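Local coordinates for protein 8-demethyl-8-aminoriboflavin-5'-phosphate synthase (Streptomyces davawensis, PDB 5MLD) that catalyses replacement of the C-8 methyl group of FMN by an amino group from glutamate, a step in biosynthesis of the antibiotic roseoflavin, at residues L6-T11 with P73-K78; Q20-I25 with V41-D46; L129-N134 with H139-T144. All blocks are in the same frame, centred on the assembly; numbering follows the deposited sequence.

In the fold
All three contacts pack helices against one flavodoxin-like sheet, whose strands in these contacts run parallel, and each has a segment that runs into the pocket of 8-demethyl-8-aminoriboflavin-5'-phosphate. Contact 2 is nested in the chain loop closed by contact 1; their centres are about 11 Å apart, and their strands are neighbours, joined where Asn-9 N lies 2.9 Å from Val-42 O. Contact 3 follows later in the chain, its centre about 14 Å from that of contact 2 and about 18 Å from that of contact 1. Thr-11 of contact 1 and Gln-20 and Thr-21 of contact 2 hold the phosphate, while residues 132-134 of contact 3 line the ribityl chain and the pyrimidine end of the flavin.

Contact 1 of 3, residues L6-T11 with P73-K78; sequences LILNTT and PWLLEK. With 8DP (8-demethyl-8-aminoriboflavin-5'-phosphate), chain I.
Thr-11 OG1 makes the shortest polar bond here, giving its proton to phosphate oxygen O3 of the bound aminoflavin at 2.6 Å. The hydroxyl lies anti to the residue's own backbone N (chi1 180°), which carries it forward to the phosphate; a weak bond with the backbone N of Arg-13 also reaches it. Two residues back, Asn-9 ties the turn together. Its OD1 accepts from Thr-11 N at 2.9 Å along a fairly straight line (161°), with the donor tilted from the carbonyl plane, and this closes an Asx turn just where strand 4-9 ends.

Behind this polar end the strand leans on helix 72-81 through leucines. Leu-8 sends CD2 to meet CD1 of Leu-75 at 4.1 Å, methyl to methyl, the two side chains crossing at a slant. Two residues earlier in the strand, Leu-6 lays CD2 against the helix itself, 3.9 Å from Lys-78 C and 4.0 Å from Lys-78 CB. Toward Leu-6, Lys-78 offers its backbone and CB; CD passes over a face of the Trp-74 ring, 3.9 Å above the plane and toward the rim, and NZ goes on to a salt bridge with Glu-40 of neighbouring strand 38-43.

Ile-7 and Asn-9 turn instead to helix 20-34, so the strand is packed between two helices. No hydrogen bond joins strand and helix in this contact: strand 6-9 and helix 73-78 are held to each other by apolar packing, while the turn that follows the strand uses its polar groups to present Thr-11 to the phosphate.

Contact 2 of 3, residues Q20-I25 with V41-D46; sequences QTQGLI and VVRVID. With 8DP (8-demethyl-8-aminoriboflavin-5'-phosphate), chain I.
Helix segment 20-25 runs nearly antiparallel to strand 41-43, at 171°, with the axes 11.3 Å apart at their closest. Ile-25 and Val-41 bridge that gap: CG2 of Ile-25, anti to its backbone N, meets Val-41 CG2 at 3.7 Å, with Val-41 CG1 a little farther off.

One turn back toward the phosphate the link becomes polar and passes through a water. The water donates to Gln-22 OE1 at 2.8 Å and accepts from Arg-43 NE at 3.0 Å, lying in the guanidinium plane at its edge. Gln-22 OE1 has a second donor in Asn-9 ND2, and Arg-43 NH1 is bonded to the backbone oxygens of Arg-13 and Ser-17, so the arginine also links strand 38-43 to the loop between strand 4-9 and helix 20-34.

Gln-20 N gives its hydrogen to phosphate oxygen O2 at 2.8 Å. Thr-21 grips O1 twice, from N at 3.0 Å and from OG1 at 2.8 Å; a chi1 of -50° keeps the hydroxyl beside N, where both can serve one oxygen. Backbone amides and hydroxyls around a phosphate at the N-terminal end of the helix of the first beta-alpha-beta unit form the FMN phosphate site of flavodoxin-like proteins.

Contact 3 of 3, residues L129-N134 with H139-T144; sequences LLMCGN and HHVAGT. With 8DP (8-demethyl-8-aminoriboflavin-5'-phosphate), chain I.
Met-131 reaches from strand 125-132 to helix 138-152, and its CB already points at the helix. CG stands anti to the carbonyl carbon (chi1 -68°) and delivers SD to Val-141, where the sulfur is 3.8 Å from both CB and CG1. A bend at chi3, -70°, then swings the terminal CE onward to Ala-142, 3.8 Å from its CB. One methionine thus touches two successive helix residues, sliding past Val-141 in the opposite direction.

Leu-129 takes the other share of Ala-142. Its CD2 presses on the helix backbone, 3.4 Å from Ala-142 CA, which is tighter than usual for two carbons, and lies 3.6 Å from CB.

Beyond Met-131 the strand runs into the flavin pocket: Cys-132 O is 3.1 Å from the ribityl oxygen O5, and Asn-134 N is 2.9 Å from O9 of the pyrimidine ring. Asn-134 ND2 is itself held by Thr-170 O.

Helix 138-152 also meets other subunits: His-140 NE2 is hydrogen-bonded to NE2 of His-140 of a neighbouring subunit, and Ala-142 packs on Asn-147 of another subunit. Strand 125-132 lies between strands 84-92 and 161-164, and its Leu-130 turns to the opposite face of the sheet, against Ile-25 and Ala-28 of helix 20-34.

Contact 1 of 3, residues L6-T11 with P73-K78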
loop_
_atom_site.group_PDB
_atom_site.type_symbol
_atom_site.label_atom_id
_atom_site.label_comp_id
_atom_site.label_asym_id
_atom_site.label_seq_id
_atom_site.Cartn_x
_atom_site.Cartn_y
_atom_site.Cartn_z
ATOM N N LEU A 6 4.328 14.429 21.713
ATOM C CA LEU A 6 3.495 15.341 20.949
ATOM C C LEU A 6 2.525 14.496 20.135
ATOM O O LEU A 6 2.956 13.663 19.337
ATOM C CB LEU A 6 4.339 16.229 20.043
ATOM C CG LEU A 6 3.523 17.184 19.168
ATOM C CD1 LEU A 6 2.696 18.165 20.036
ATOM C CD2 LEU A 6 4.434 17.901 18.205
ATOM N N ILE A 7 1.227 14.688 20.354
ATOM C CA ILE A 7 0.189 13.914 19.672
ATOM C C ILE A 7 -0.522 14.853 18.718
ATOM O O ILE A 7 -1.081 15.860 19.155
ATOM C CB ILE A 7 -0.803 13.292 20.662
ATOM C CG1 ILE A 7 -0.034 12.491 21.737
ATOM C CG2 ILE A 7 -1.807 12.415 19.897
ATOM C CD1 ILE A 7 -0.888 11.981 22.904
ATOM N N LEU A 8 -0.497 14.538 17.425
ATOM C CA LEU A 8 -1.099 15.402 16.407
ATOM C C LEU A 8 -2.404 14.759 15.952
ATOM O O LEU A 8 -2.388 13.739 15.261
ATOM C CB LEU A 8 -0.163 15.614 15.216
ATOM C CG LEU A 8 1.208 16.197 15.564
ATOM C CD1 LEU A 8 2.037 16.376 14.288
ATOM C CD2 LEU A 8 1.048 17.513 16.312
ATOM N N ASN A 9 -3.534 15.337 16.366
ATOM C CA ASN A 9 -4.823 14.907 15.840
ATOM C C ASN A 9 -4.986 15.527 14.459
ATOM O O ASN A 9 -5.110 16.752 14.333
ATOM C CB ASN A 9 -5.964 15.328 16.764
ATOM C CG ASN A 9 -7.281 14.770 16.311
ATOM O OD1 ASN A 9 -7.428 14.416 15.144
ATOM N ND2 ASN A 9 -8.240 14.674 17.223
ATOM N N THR A 10 -5.006 14.688 13.422
ATOM C CA THR A 10 -5.051 15.202 12.056
ATOM C C THR A 10 -6.453 15.121 11.447
ATOM O O THR A 10 -6.589 15.092 10.217
ATOM C CB THR A 10 -4.015 14.475 11.191
ATOM O OG1 THR A 10 -4.250 13.070 11.231
ATOM C CG2 THR A 10 -2.596 14.713 11.767
ATOM N N THR A 11 -7.489 15.110 12.288
ATOM C CA THR A 11 -8.861 15.205 11.806
ATOM C C THR A 11 -9.062 16.462 10.961
ATOM O O THR A 11 -8.386 17.479 11.140
ATOM C CB THR A 11 -9.839 15.231 12.990
ATOM O OG1 THR A 11 -11.178 15.325 12.496
ATOM C CG2 THR A 11 -9.564 16.436 13.896
ATOM N N PRO A 73 6.342 27.309 11.423
ATOM C CA PRO A 73 7.518 27.349 12.319
ATOM C C PRO A 73 7.185 26.973 13.753
ATOM O O PRO A 73 7.931 26.212 14.387
ATOM C CB PRO A 73 7.996 28.804 12.200
ATOM C CG PRO A 73 7.593 29.197 10.812
ATOM C CD PRO A 73 6.246 28.528 10.595
ATOM N N TRP A 74 6.067 27.486 14.273
ATOM C CA TRP A 74 5.605 27.113 15.608
ATOM C C TRP A 74 5.422 25.599 15.736
ATOM O O TRP A 74 5.908 24.982 16.691
ATOM C CB TRP A 74 4.298 27.850 15.912
ATOM C CG TRP A 74 3.544 27.353 17.101
ATOM C CD1 TRP A 74 3.754 27.699 18.404
ATOM C CD2 TRP A 74 2.426 26.441 17.102
ATOM N NE1 TRP A 74 2.848 27.053 19.215
ATOM C CE2 TRP A 74 2.026 26.274 18.441
ATOM C CE3 TRP A 74 1.735 25.752 16.102
ATOM C CZ2 TRP A 74 0.960 25.445 18.808
ATOM C CZ3 TRP A 74 0.677 24.928 16.470
ATOM C CH2 TRP A 74 0.303 24.782 17.809
ATOM N N LEU A 75 4.729 24.979 14.774
ATOM C CA LEU A 75 4.493 23.537 14.863
ATOM C C LEU A 75 5.778 22.743 14.649
ATOM O O LEU A 75 6.007 21.741 15.337
ATOM C CB LEU A 75 3.425 23.101 13.853
ATOM C CG LEU A 75 3.027 21.618 13.843
ATOM C CD1 LEU A 75 2.685 21.099 15.227
ATOM C CD2 LEU A 75 1.859 21.362 12.868
ATOM N N LEU A 76 6.608 23.155 13.684
ATOM C CA LEU A 76 7.879 22.469 13.446
ATOM C C LEU A 76 8.744 22.475 14.695
ATOM O O LEU A 76 9.417 21.482 15.009
ATOM C CB LEU A 76 8.628 23.127 12.279
ATOM C CG LEU A 76 9.987 22.520 11.902
ATOM C CD1 LEU A 76 9.865 21.025 11.670
ATOM C CD2 LEU A 76 10.564 23.197 10.651
ATOM N N GLU A 77 8.733 23.583 15.433
ATOM C CA GLU A 77 9.554 23.648 16.636
ATOM C C GLU A 77 9.053 22.677 17.699
ATOM O O GLU A 77 9.862 22.065 18.402
ATOM C CB GLU A 77 9.600 25.076 17.175
ATOM C CG GLU A 77 10.595 25.288 18.308
ATOM C CD GLU A 77 11.998 24.750 18.008
ATOM O OE1 GLU A 77 12.616 24.180 18.933
ATOM O OE2 GLU A 77 12.490 24.890 16.862
ATOM N N LYS A 78 7.730 22.518 17.839
ATOM C CA LYS A 78 7.212 21.509 18.765
ATOM C C LYS A 78 7.639 20.103 18.352
ATOM O O LYS A 78 7.947 19.261 19.205
ATOM C CB LYS A 78 5.686 21.601 18.859
ATOM C CG LYS A 78 5.197 22.848 19.591
ATOM C CD LYS A 78 3.719 22.775 19.945
ATOM C CE LYS A 78 3.329 23.945 20.827
ATOM N NZ LYS A 78 4.005 23.869 22.148
HETATM C C4 8DP I . -13.298 7.813 8.655
HETATM C C5 8DP I . -14.290 7.166 7.681
HETATM C C8 8DP I . -14.281 10.291 4.782
HETATM N N3 8DP I . -12.159 6.812 3.946
HETATM C C2 8DP I . -13.660 8.850 10.991
HETATM N N2 8DP I . -14.992 11.522 5.014
HETATM N N1 8DP I . -13.565 7.036 6.347
HETATM C C6 8DP I . -13.558 8.062 5.459
HETATM O O6 8DP I . -15.056 9.408 9.192
HETATM N N4 8DP I . -12.857 4.875 6.941
HETATM C C12 8DP I . -12.866 7.936 4.236
HETATM C C13 8DP I . -12.866 5.908 6.062
HETATM C C14 8DP I . -12.156 5.801 4.859
HETATM C C15 8DP I . -11.454 4.613 4.618
HETATM C C16 8DP I . -12.181 3.775 6.672
HETATM C C1 8DP I . -13.665 10.271 11.563
HETATM C C3 8DP I . -13.740 9.035 9.475
HETATM C C7 8DP I . -14.299 9.243 5.725
HETATM C C9 8DP I . -13.565 10.142 3.558
HETATM O O1 8DP I . -11.448 12.186 14.112
HETATM P P1 8DP I . -12.528 12.066 13.016
HETATM O O2 8DP I . -13.939 12.336 13.647
HETATM O O3 8DP I . -12.269 13.023 11.860
HETATM O O4 8DP I . -12.534 10.544 12.475
HETATM O O5 8DP I . -12.524 8.197 11.439
HETATM O O7 8DP I . -12.136 7.394 8.811
HETATM C C10 8DP I . -13.541 11.254 2.531
HETATM C C11 8DP I . -12.869 8.987 3.306
HETATM O O8 8DP I . -10.716 4.441 3.447
HETATM N N5 8DP I . -11.480 3.635 5.531
HETATM O O9 8DP I . -12.144 2.688 7.580
#

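Contact 2 of 3, residues Q20-I25 with V41-D46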
loop_
_atom_site.group_PDB
_atom_site.type_symbol
_atom_site.label_atom_id
_atom_site.label_comp_id
_atom_site.label_asym_id
_atom_site.label_seq_id
_atom_site.Cartn_x
_atom_site.Cartn_y
_atom_site.Cartn_z
ATOM N N GLN A 20 -13.854 11.440 16.257
ATOM C CA GLN A 20 -13.749 10.018 16.601
ATOM C C GLN A 20 -12.337 9.682 17.081
ATOM O O GLN A 20 -12.157 8.978 18.084
ATOM C CB GLN A 20 -14.115 9.136 15.388
ATOM C CG GLN A 20 -15.394 9.519 14.604
ATOM C CD GLN A 20 -16.670 9.333 15.400
ATOM O OE1 GLN A 20 -16.933 8.253 15.941
ATOM N NE2 GLN A 20 -17.474 10.399 15.486
ATOM N N THR A 21 -11.327 10.160 16.350
ATOM C CA THR A 21 -9.936 9.840 16.652
ATOM C C THR A 21 -9.543 10.346 18.029
ATOM O O THR A 21 -8.730 9.713 18.720
ATOM C CB THR A 21 -9.010 10.463 15.601
ATOM O OG1 THR A 21 -9.485 10.139 14.296
ATOM C CG2 THR A 21 -7.597 9.922 15.743
ATOM N N GLN A 22 -10.117 11.481 18.440
ATOM C CA GLN A 22 -9.808 12.059 19.743
ATOM C C GLN A 22 -10.076 11.074 20.875
ATOM O O GLN A 22 -9.437 11.158 21.931
ATOM C CB GLN A 22 -10.623 13.346 19.935
ATOM C CG GLN A 22 -10.292 14.115 21.222
ATOM C CD GLN A 22 -8.884 14.684 21.203
ATOM O OE1 GLN A 22 -8.359 15.031 20.148
ATOM N NE2 GLN A 22 -8.264 14.776 22.377
ATOM N N GLY A 23 -11.019 10.139 20.682
ATOM C CA GLY A 23 -11.256 9.121 21.693
ATOM C C GLY A 23 -10.027 8.279 21.988
ATOM O O GLY A 23 -9.746 7.966 23.143
ATOM N N LEU A 24 -9.268 7.912 20.949
ATOM C CA LEU A 24 -8.028 7.172 21.180
ATOM C C LEU A 24 -6.984 8.043 21.884
ATOM O O LEU A 24 -6.263 7.564 22.774
ATOM C CB LEU A 24 -7.476 6.630 19.853
ATOM C CG LEU A 24 -8.258 5.474 19.225
ATOM C CD1 LEU A 24 -9.386 6.006 18.318
ATOM C CD2 LEU A 24 -7.333 4.515 18.496
ATOM N N ILE A 25 -6.896 9.315 21.500
ATOM C CA ILE A 25 -5.980 10.259 22.142
ATOM C C ILE A 25 -6.309 10.387 23.622
ATOM O O ILE A 25 -5.413 10.387 24.483
ATOM C CB ILE A 25 -6.037 11.623 21.433
ATOM C CG1 ILE A 25 -5.683 11.489 19.944
ATOM C CG2 ILE A 25 -5.147 12.655 22.138
ATOM C CD1 ILE A 25 -5.701 12.816 19.193
ATOM N N VAL A 41 -1.345 17.806 22.990
ATOM C CA VAL A 41 -2.180 17.441 21.847
ATOM C C VAL A 41 -2.364 18.690 21.002
ATOM O O VAL A 41 -2.742 19.746 21.522
ATOM C CB VAL A 41 -3.548 16.876 22.280
ATOM C CG1 VAL A 41 -4.379 16.485 21.039
ATOM C CG2 VAL A 41 -3.403 15.698 23.215
ATOM N N VAL A 42 -2.105 18.576 19.705
ATOM C CA VAL A 42 -2.331 19.661 18.755
ATOM C C VAL A 42 -3.280 19.141 17.692
ATOM O O VAL A 42 -3.056 18.057 17.144
ATOM C CB VAL A 42 -1.013 20.141 18.125
ATOM C CG1 VAL A 42 -1.280 21.052 16.949
ATOM C CG2 VAL A 42 -0.171 20.864 19.181
ATOM N N ARG A 43 -4.362 19.880 17.428
ATOM C CA ARG A 43 -5.252 19.518 16.321
ATOM C C ARG A 43 -4.835 20.383 15.147
ATOM O O ARG A 43 -5.106 21.585 15.127
ATOM C CB ARG A 43 -6.731 19.711 16.648
ATOM C CG ARG A 43 -7.570 19.223 15.480
ATOM C CD ARG A 43 -9.084 19.403 15.733
ATOM N NE ARG A 43 -9.555 18.663 16.907
ATOM C CZ ARG A 43 -10.838 18.449 17.178
ATOM N NH1 ARG A 43 -11.761 18.894 16.345
ATOM N NH2 ARG A 43 -11.207 17.774 18.265
ATOM N N VAL A 44 -4.131 19.773 14.188
ATOM C CA VAL A 44 -3.360 20.553 13.235
ATOM C C VAL A 44 -4.265 21.379 12.325
ATOM O O VAL A 44 -3.876 22.471 11.897
ATOM C CB VAL A 44 -2.419 19.632 12.425
ATOM C CG1 VAL A 44 -1.494 18.860 13.363
ATOM C CG2 VAL A 44 -3.211 18.657 11.594
ATOM N N ILE A 45 -5.484 20.903 12.047
ATOM C CA ILE A 45 -6.390 21.636 11.164
ATOM C C ILE A 45 -6.836 22.957 11.785
ATOM O O ILE A 45 -7.307 23.851 11.065
ATOM C CB ILE A 45 -7.607 20.760 10.780
ATOM C CG1 ILE A 45 -8.308 21.300 9.532
ATOM C CG2 ILE A 45 -8.622 20.644 11.920
ATOM C CD1 ILE A 45 -7.551 21.072 8.267
ATOM N N ASP A 46 -6.705 23.116 13.104
ATOM C CA ASP A 46 -7.051 24.395 13.719
ATOM C C ASP A 46 -6.074 25.488 13.353
ATOM O O ASP A 46 -6.361 26.665 13.592
ATOM C CB ASP A 46 -7.052 24.309 15.243
ATOM C CG ASP A 46 -8.151 23.421 15.788
ATOM O OD1 ASP A 46 -9.111 23.108 15.050
ATOM O OD2 ASP A 46 -8.039 23.030 16.964
HETATM C C4 8DP I . -13.298 7.813 8.655
HETATM C C5 8DP I . -14.290 7.166 7.681
HETATM C C8 8DP I . -14.281 10.291 4.782
HETATM N N3 8DP I . -12.159 6.812 3.946
HETATM C C2 8DP I . -13.660 8.850 10.991
HETATM N N2 8DP I . -14.992 11.522 5.014
HETATM N N1 8DP I . -13.565 7.036 6.347
HETATM C C6 8DP I . -13.558 8.062 5.459
HETATM O O6 8DP I . -15.056 9.408 9.192
HETATM N N4 8DP I . -12.857 4.875 6.941
HETATM C C12 8DP I . -12.866 7.936 4.236
HETATM C C13 8DP I . -12.866 5.908 6.062
HETATM C C14 8DP I . -12.156 5.801 4.859
HETATM C C15 8DP I . -11.454 4.613 4.618
HETATM C C16 8DP I . -12.181 3.775 6.672
HETATM C C1 8DP I . -13.665 10.271 11.563
HETATM C C3 8DP I . -13.740 9.035 9.475
HETATM C C7 8DP I . -14.299 9.243 5.725
HETATM C C9 8DP I . -13.565 10.142 3.558
HETATM O O1 8DP I . -11.448 12.186 14.112
HETATM P P1 8DP I . -12.528 12.066 13.016
HETATM O O2 8DP I . -13.939 12.336 13.647
HETATM O O3 8DP I . -12.269 13.023 11.860
HETATM O O4 8DP I . -12.534 10.544 12.475
HETATM O O5 8DP I . -12.524 8.197 11.439
HETATM O O7 8DP I . -12.136 7.394 8.811
HETATM C C10 8DP I . -13.541 11.254 2.531
HETATM C C11 8DP I . -12.869 8.987 3.306
HETATM O O8 8DP I . -10.716 4.441 3.447
HETATM N N5 8DP I . -11.480 3.635 5.531
HETATM O O9 8DP I . -12.144 2.688 7.580
HETATM O O HOH W 1 -7.937 17.604 19.191
#

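Contact 3 of 3, residues L129-N134 with H139-T144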
loop_
_atom_site.group_PDB
_atom_site.type_symbol
_atom_site.label_atom_id
_atom_site.label_comp_id
_atom_site.label_asym_id
_atom_site.label_seq_id
_atom_site.Cartn_x
_atom_site.Cartn_y
_atom_site.Cartn_z
ATOM N N LEU A 129 1.582 5.604 16.566
ATOM C CA LEU A 129 0.482 5.899 15.667
ATOM C C LEU A 129 -0.826 5.542 16.357
ATOM O O LEU A 129 -0.929 4.470 16.959
ATOM C CB LEU A 129 0.665 5.101 14.384
ATOM C CG LEU A 129 -0.074 5.494 13.129
ATOM C CD1 LEU A 129 0.271 6.934 12.747
ATOM C CD2 LEU A 129 0.404 4.542 12.080
ATOM N N LEU A 130 -1.802 6.450 16.292
ATOM C CA LEU A 130 -3.190 6.164 16.642
ATOM C C LEU A 130 -4.044 6.375 15.397
ATOM O O LEU A 130 -3.907 7.400 14.723
ATOM C CB LEU A 130 -3.679 7.070 17.775
ATOM C CG LEU A 130 -2.927 6.971 19.111
ATOM C CD1 LEU A 130 -3.418 8.036 20.048
ATOM C CD2 LEU A 130 -3.082 5.572 19.758
ATOM N N MET A 131 -4.912 5.412 15.072
ATOM C CA MET A 131 -5.706 5.531 13.851
ATOM C C MET A 131 -7.160 5.172 14.121
ATOM O O MET A 131 -7.463 4.310 14.955
ATOM C CB MET A 131 -5.168 4.636 12.724
ATOM C CG MET A 131 -3.826 5.049 12.163
ATOM S SD MET A 131 -3.156 3.726 11.155
ATOM C CE MET A 131 -2.755 2.476 12.361
ATOM N N CYS A 132 -8.061 5.818 13.385
ATOM C CA CYS A 132 -9.490 5.539 13.507
ATOM C C CYS A 132 -10.083 5.498 12.107
ATOM O O CYS A 132 -9.938 6.459 11.358
ATOM C CB CYS A 132 -10.194 6.614 14.342
ATOM S SG CYS A 132 -11.745 6.005 14.909
ATOM N N GLY A 133 -10.725 4.386 11.743
ATOM C CA GLY A 133 -11.450 4.313 10.494
ATOM C C GLY A 133 -12.813 3.693 10.742
ATOM O O GLY A 133 -13.047 3.072 11.778
ATOM N N ASN A 134 -13.710 3.845 9.769
ATOM C CA ASN A 134 -14.992 3.167 9.949
ATOM C C ASN A 134 -14.901 1.668 9.700
ATOM O O ASN A 134 -15.711 0.907 10.261
ATOM C CB ASN A 134 -16.064 3.784 9.032
ATOM C CG ASN A 134 -16.539 5.136 9.530
ATOM O OD1 ASN A 134 -16.086 5.623 10.577
ATOM N ND2 ASN A 134 -17.453 5.757 8.787
ATOM N N HIS A 139 -3.626 -1.060 8.921
ATOM C CA HIS A 139 -2.253 -1.546 8.724
ATOM C C HIS A 139 -1.590 -0.926 7.489
ATOM O O HIS A 139 -0.364 -0.718 7.466
ATOM C CB HIS A 139 -2.264 -3.076 8.666
ATOM C CG HIS A 139 -2.621 -3.707 9.979
ATOM N ND1 HIS A 139 -3.852 -4.278 10.230
ATOM C CD2 HIS A 139 -1.921 -3.807 11.135
ATOM C CE1 HIS A 139 -3.888 -4.717 11.475
ATOM N NE2 HIS A 139 -2.726 -4.451 12.043
ATOM N N HIS A 140 -2.377 -0.616 6.465
ATOM C CA HIS A 140 -1.848 0.056 5.279
ATOM C C HIS A 140 -1.342 1.457 5.621
ATOM O O HIS A 140 -0.229 1.844 5.241
ATOM C CB HIS A 140 -2.941 0.104 4.206
ATOM C CG HIS A 140 -2.498 0.698 2.902
ATOM N ND1 HIS A 140 -3.390 1.168 1.962
ATOM C CD2 HIS A 140 -1.264 0.880 2.373
ATOM C CE1 HIS A 140 -2.723 1.624 0.914
ATOM N NE2 HIS A 140 -1.433 1.452 1.135
ATOM N N VAL A 141 -2.137 2.225 6.369
ATOM C CA VAL A 141 -1.708 3.560 6.763
ATOM C C VAL A 141 -0.491 3.485 7.670
ATOM O O VAL A 141 0.452 4.276 7.531
ATOM C CB VAL A 141 -2.869 4.316 7.442
ATOM C CG1 VAL A 141 -2.389 5.637 7.974
ATOM C CG2 VAL A 141 -3.995 4.546 6.444
ATOM N N ALA A 142 -0.491 2.534 8.608
ATOM C CA ALA A 142 0.644 2.399 9.514
ATOM C C ALA A 142 1.914 2.124 8.737
ATOM O O ALA A 142 2.954 2.735 9.001
ATOM C CB ALA A 142 0.386 1.290 10.540
ATOM N N GLY A 143 1.842 1.246 7.743
ATOM C CA GLY A 143 3.026 0.972 6.945
ATOM C C GLY A 143 3.536 2.221 6.255
ATOM O O GLY A 143 4.728 2.537 6.311
ATOM N N THR A 144 2.628 2.970 5.623
ATOM C CA THR A 144 3.040 4.158 4.874
ATOM C C THR A 144 3.579 5.248 5.800
ATOM O O THR A 144 4.654 5.812 5.555
ATOM C CB THR A 144 1.857 4.678 4.048
ATOM O OG1 THR A 144 1.460 3.663 3.120
ATOM C CG2 THR A 144 2.269 5.888 3.262
HETATM C C4 8DP I . -13.298 7.813 8.655
HETATM C C5 8DP I . -14.290 7.166 7.681
HETATM C C8 8DP I . -14.281 10.291 4.782
HETATM N N3 8DP I . -12.159 6.812 3.946
HETATM C C2 8DP I . -13.660 8.850 10.991
HETATM N N2 8DP I . -14.992 11.522 5.014
HETATM N N1 8DP I . -13.565 7.036 6.347
HETATM C C6 8DP I . -13.558 8.062 5.459
HETATM O O6 8DP I . -15.056 9.408 9.192
HETATM N N4 8DP I . -12.857 4.875 6.941
HETATM C C12 8DP I . -12.866 7.936 4.236
HETATM C C13 8DP I . -12.866 5.908 6.062
HETATM C C14 8DP I . -12.156 5.801 4.859
HETATM C C15 8DP I . -11.454 4.613 4.618
HETATM C C16 8DP I . -12.181 3.775 6.672
HETATM C C1 8DP I . -13.665 10.271 11.563
HETATM C C3 8DP I . -13.740 9.035 9.475
HETATM C C7 8DP I . -14.299 9.243 5.725
HETATM C C9 8DP I . -13.565 10.142 3.558
HETATM O O1 8DP I . -11.448 12.186 14.112
HETATM P P1 8DP I . -12.528 12.066 13.016
HETATM O O2 8DP I . -13.939 12.336 13.647
HETATM O O3 8DP I . -12.269 13.023 11.860
HETATM O O4 8DP I . -12.534 10.544 12.475
HETATM O O5 8DP I . -12.524 8.197 11.439
HETATM O O7 8DP I . -12.136 7.394 8.811
HETATM C C10 8DP I . -13.541 11.254 2.531
HETATM C C11 8DP I . -12.869 8.987 3.306
HETATM O O8 8DP I . -10.716 4.441 3.447
HETATM N N5 8DP I . -11.480 3.635 5.531
HETATM O O9 8DP I . -12.144 2.688 7.580
#